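Local coordinates for protein aspartate semialdehyde dehydrogenase (Francisella tularensis subsp. tularensis, PDB 4WOJ) that probably catalyses the NADPH-dependent reductive dephosphorylation of L-aspartyl-4-phosphate to L-aspartate-semialdehyde, a step on the way to lysine, methionine and threonine, at residues S105-D110 with D135-N140. Sequence-based numbering, arbitrary orientation.
Sequences STLRLD and DFIGSN
The carbonyl oxygen of Gly138 takes a hydrogen bond from Arg108, whose NE lies 2.9 Å from Gly138 O. The N-H meets a lone pair in the carbonyl plane, although the bond is bent (144° at the hydrogen) and the oxygen sits somewhat out of the guanidinium plane. An arginine suits this place because its chain, extended from CG to NE, reaches across to Gly138 and then offers further donors: NH1 forms a salt bridge with Glu250, and NH2 bonds weakly to Ala103 O. The flat group is sandwiched, with Asn140 N 3.4 Å from Arg108 CZ over one face and Ser105 CB over the other. Glu250 receives the Asn140 backbone N-H as well, tying both partners to one carboxylate.

Farther along, the contact is apolar, and branched Ile137 serves two neighbours: CG2 meets Arg108 CG (3.9 Å), while CG1, anti to the carbonyl carbon (chi1 -37°), carries CD1 to within 3.8 Å of Leu107 CB. Beyond, a water donates to Asp135 OD2 and, weakly, to OD2 of the poorly ordered Asp110, mediating between like charges.

The amide of Asn140 suits a helix start: OD1 accepts from Thr142 N, capping helix 141-149, which opens with the predicted nucleophile Cys141, while ND2 donates to Glu243. Two overlapping type I turns in 105-110 lie over strand 135-138, which runs between strands 99-102 and 113-116 in the parallel Rossmann-type sheet, with helices 81-93 and 242-255 packing against the loop.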
ATOM      1  N   SER B 105     -18.498  -9.795  12.598  1.00 38.66           N
ATOM      2  CA  SER B 105     -17.702  -9.334  13.743  1.00 38.34           C
ATOM      3  C   SER B 105     -18.468  -9.045  15.006  1.00 39.40           C
ATOM      4  O   SER B 105     -17.881  -8.734  16.062  1.00 34.88           O
ATOM      5  CB  SER B 105     -17.000  -8.058  13.341  1.00 38.63           C
ATOM      6  OG  SER B 105     -17.955  -7.137  12.880  1.00 40.28           O
ATOM      7  N   THR B 106     -19.783  -9.145  14.879  1.00 42.73           N
ATOM      8  CA  THR B 106     -20.734  -8.705  15.888  1.00 40.65           C
ATOM      9  C   THR B 106     -20.418  -9.297  17.247  1.00 40.13           C
ATOM     10  O   THR B 106     -20.333  -8.595  18.258  1.00 38.10           O
ATOM     11  CB  THR B 106     -22.130  -9.182  15.486  1.00 41.81           C
ATOM     12  OG1 THR B 106     -22.304  -9.020  14.064  1.00 42.87           O
ATOM     13  CG2 THR B 106     -23.175  -8.413  16.200  1.00 39.35           C
ATOM     14  N   LEU B 107     -20.230 -10.606  17.254  1.00 36.73           N
ATOM     15  CA  LEU B 107     -20.031 -11.325  18.498  1.00 35.57           C
ATOM     16  C   LEU B 107     -18.580 -11.481  18.932  1.00 32.58           C
ATOM     17  O   LEU B 107     -18.346 -12.085  19.963  1.00 32.15           O
ATOM     18  CB  LEU B 107     -20.692 -12.709  18.379  1.00 36.35           C
ATOM     19  CG  LEU B 107     -22.216 -12.660  18.162  1.00 37.34           C
ATOM     20  CD1 LEU B 107     -22.788 -14.003  17.714  1.00 38.54           C
ATOM     21  CD2 LEU B 107     -22.929 -12.167  19.417  1.00 37.77           C
ATOM     22  N   ARG B 108     -17.619 -10.949  18.163  1.00 31.61           N
ATOM     23  CA  ARG B 108     -16.185 -11.245  18.383  1.00 33.88           C
ATOM     24  C   ARG B 108     -15.666 -11.093  19.787  1.00 37.23           C
ATOM     25  O   ARG B 108     -14.830 -11.912  20.215  1.00 41.21           O
ATOM     26  CB  ARG B 108     -15.286 -10.406  17.491  1.00 34.31           C
ATOM     27  CG  ARG B 108     -15.154 -11.016  16.121  1.00 34.90           C
ATOM     28  CD  ARG B 108     -14.110 -10.334  15.278  1.00 33.59           C
ATOM     29  NE  ARG B 108     -14.424 -10.675  13.912  1.00 33.84           N
ATOM     30  CZ  ARG B 108     -14.296  -9.874  12.873  1.00 31.62           C
ATOM     31  NH1 ARG B 108     -13.819  -8.631  13.003  1.00 31.16           N
ATOM     32  NH2 ARG B 108     -14.646 -10.341  11.689  1.00 27.66           N
ATOM     33  N   LEU B 109     -16.156 -10.078  20.492  1.00 35.97           N
ATOM     34  CA  LEU B 109     -15.572  -9.694  21.785  1.00 44.05           C
ATOM     35  C   LEU B 109     -16.438  -9.980  23.027  1.00 46.73           C
ATOM     36  O   LEU B 109     -16.069  -9.577  24.117  1.00 45.78           O
ATOM     37  CB  LEU B 109     -15.093  -8.214  21.751  1.00 44.51           C
ATOM     38  CG  LEU B 109     -14.304  -7.866  20.473  1.00 47.59           C
ATOM     39  CD1 LEU B 109     -13.992  -6.386  20.372  1.00 47.21           C
ATOM     40  CD2 LEU B 109     -13.022  -8.695  20.336  1.00 49.19           C
ATOM     41  N   ASP B 110     -17.556 -10.688  22.874  1.00 52.29           N
ATOM     42  CA  ASP B 110     -18.319 -11.150  24.047  1.00 54.50           C
ATOM     43  C   ASP B 110     -17.484 -12.145  24.814  1.00 54.29           C
ATOM     44  O   ASP B 110     -16.734 -12.905  24.219  1.00 58.99           O
ATOM     45  CB  ASP B 110     -19.645 -11.813  23.624  1.00 58.90           C
ATOM     46  CG  ASP B 110     -20.515 -12.288  24.827  1.00 68.83           C
ATOM     47  OD1 ASP B 110     -19.996 -12.453  25.954  1.00 70.93           O
ATOM     48  OD2 ASP B 110     -21.739 -12.516  24.643  1.00 77.03           O
ATOM     49  N   ASP B 135     -20.394 -20.326  20.936  1.00 37.86           N
ATOM     50  CA  ASP B 135     -20.203 -19.260  19.931  1.00 37.98           C
ATOM     51  C   ASP B 135     -18.755 -19.107  19.480  1.00 36.53           C
ATOM     52  O   ASP B 135     -17.868 -18.739  20.253  1.00 35.00           O
ATOM     53  CB  ASP B 135     -20.706 -17.911  20.453  1.00 40.63           C
ATOM     54  CG  ASP B 135     -22.230 -17.828  20.500  1.00 42.34           C
ATOM     55  OD1 ASP B 135     -22.899 -18.441  19.615  1.00 44.84           O
ATOM     56  OD2 ASP B 135     -22.765 -17.127  21.400  1.00 37.10           O
ATOM     57  N   PHE B 136     -18.544 -19.365  18.196  1.00 35.02           N
ATOM     58  CA  PHE B 136     -17.212 -19.429  17.612  1.00 31.56           C
ATOM     59  C   PHE B 136     -17.145 -18.558  16.383  1.00 29.07           C
ATOM     60  O   PHE B 136     -17.781 -18.838  15.360  1.00 32.28           O
ATOM     61  CB  PHE B 136     -16.851 -20.875  17.307  1.00 31.79           C
ATOM     62  CG  PHE B 136     -16.761 -21.739  18.544  1.00 30.06           C
ATOM     63  CD1 PHE B 136     -17.906 -22.259  19.110  1.00 29.97           C
ATOM     64  CD2 PHE B 136     -15.562 -21.976  19.158  1.00 31.85           C
ATOM     65  CE1 PHE B 136     -17.855 -23.013  20.255  1.00 30.61           C
ATOM     66  CE2 PHE B 136     -15.491 -22.739  20.309  1.00 32.42           C
ATOM     67  CZ  PHE B 136     -16.645 -23.256  20.866  1.00 31.61           C
ATOM     68  N   ILE B 137     -16.367 -17.488  16.497  1.00 26.85           N
ATOM     69  CA  ILE B 137     -16.383 -16.393  15.541  1.00 28.29           C
ATOM     70  C   ILE B 137     -15.021 -16.211  14.867  1.00 29.98           C
ATOM     71  O   ILE B 137     -13.980 -16.255  15.526  1.00 30.43           O
ATOM     72  CB  ILE B 137     -16.743 -15.074  16.208  1.00 29.59           C
ATOM     73  CG1 ILE B 137     -17.793 -15.267  17.304  1.00 31.95           C
ATOM     74  CG2 ILE B 137     -17.252 -14.112  15.172  1.00 29.53           C
ATOM     75  CD1 ILE B 137     -19.114 -15.862  16.839  1.00 31.08           C
ATOM     76  N   GLY B 138     -15.045 -16.046  13.545  1.00 32.05           N
ATOM     77  CA  GLY B 138     -13.829 -15.814  12.765  1.00 31.45           C
ATOM     78  C   GLY B 138     -13.372 -14.400  13.025  1.00 34.11           C
ATOM     79  O   GLY B 138     -14.211 -13.497  13.211  1.00 36.11           O
ATOM     80  N   SER B 139     -12.055 -14.198  13.082  1.00 34.68           N
ATOM     81  CA  SER B 139     -11.500 -12.866  13.369  1.00 33.10           C
ATOM     82  C   SER B 139     -11.438 -12.079  12.088  1.00 31.97           C
ATOM     83  O   SER B 139     -11.742 -12.602  11.008  1.00 29.63           O
ATOM     84  CB  SER B 139     -10.116 -12.932  14.010  1.00 34.94           C
ATOM     85  OG  SER B 139      -9.167 -13.560  13.147  1.00 33.29           O
ATOM     86  N   ASN B 140     -11.118 -10.797  12.231  1.00 32.66           N
ATOM     87  CA  ASN B 140     -10.916  -9.902  11.107  1.00 33.98           C
ATOM     88  C   ASN B 140      -9.744 -10.430  10.279  1.00 36.01           C
ATOM     89  O   ASN B 140      -8.781 -11.000  10.809  1.00 35.22           O
ATOM     90  CB  ASN B 140     -10.672  -8.490  11.598  1.00 35.70           C
ATOM     91  CG  ASN B 140     -10.217  -7.536  10.502  1.00 38.59           C
ATOM     92  OD1 ASN B 140      -9.031  -7.242  10.372  1.00 45.47           O
ATOM     93  ND2 ASN B 140     -11.149  -7.025   9.744  1.00 41.83           N
TER
HETATM   94  O   HOH W   1     -21.340 -14.644  22.792  1.00 39.42           O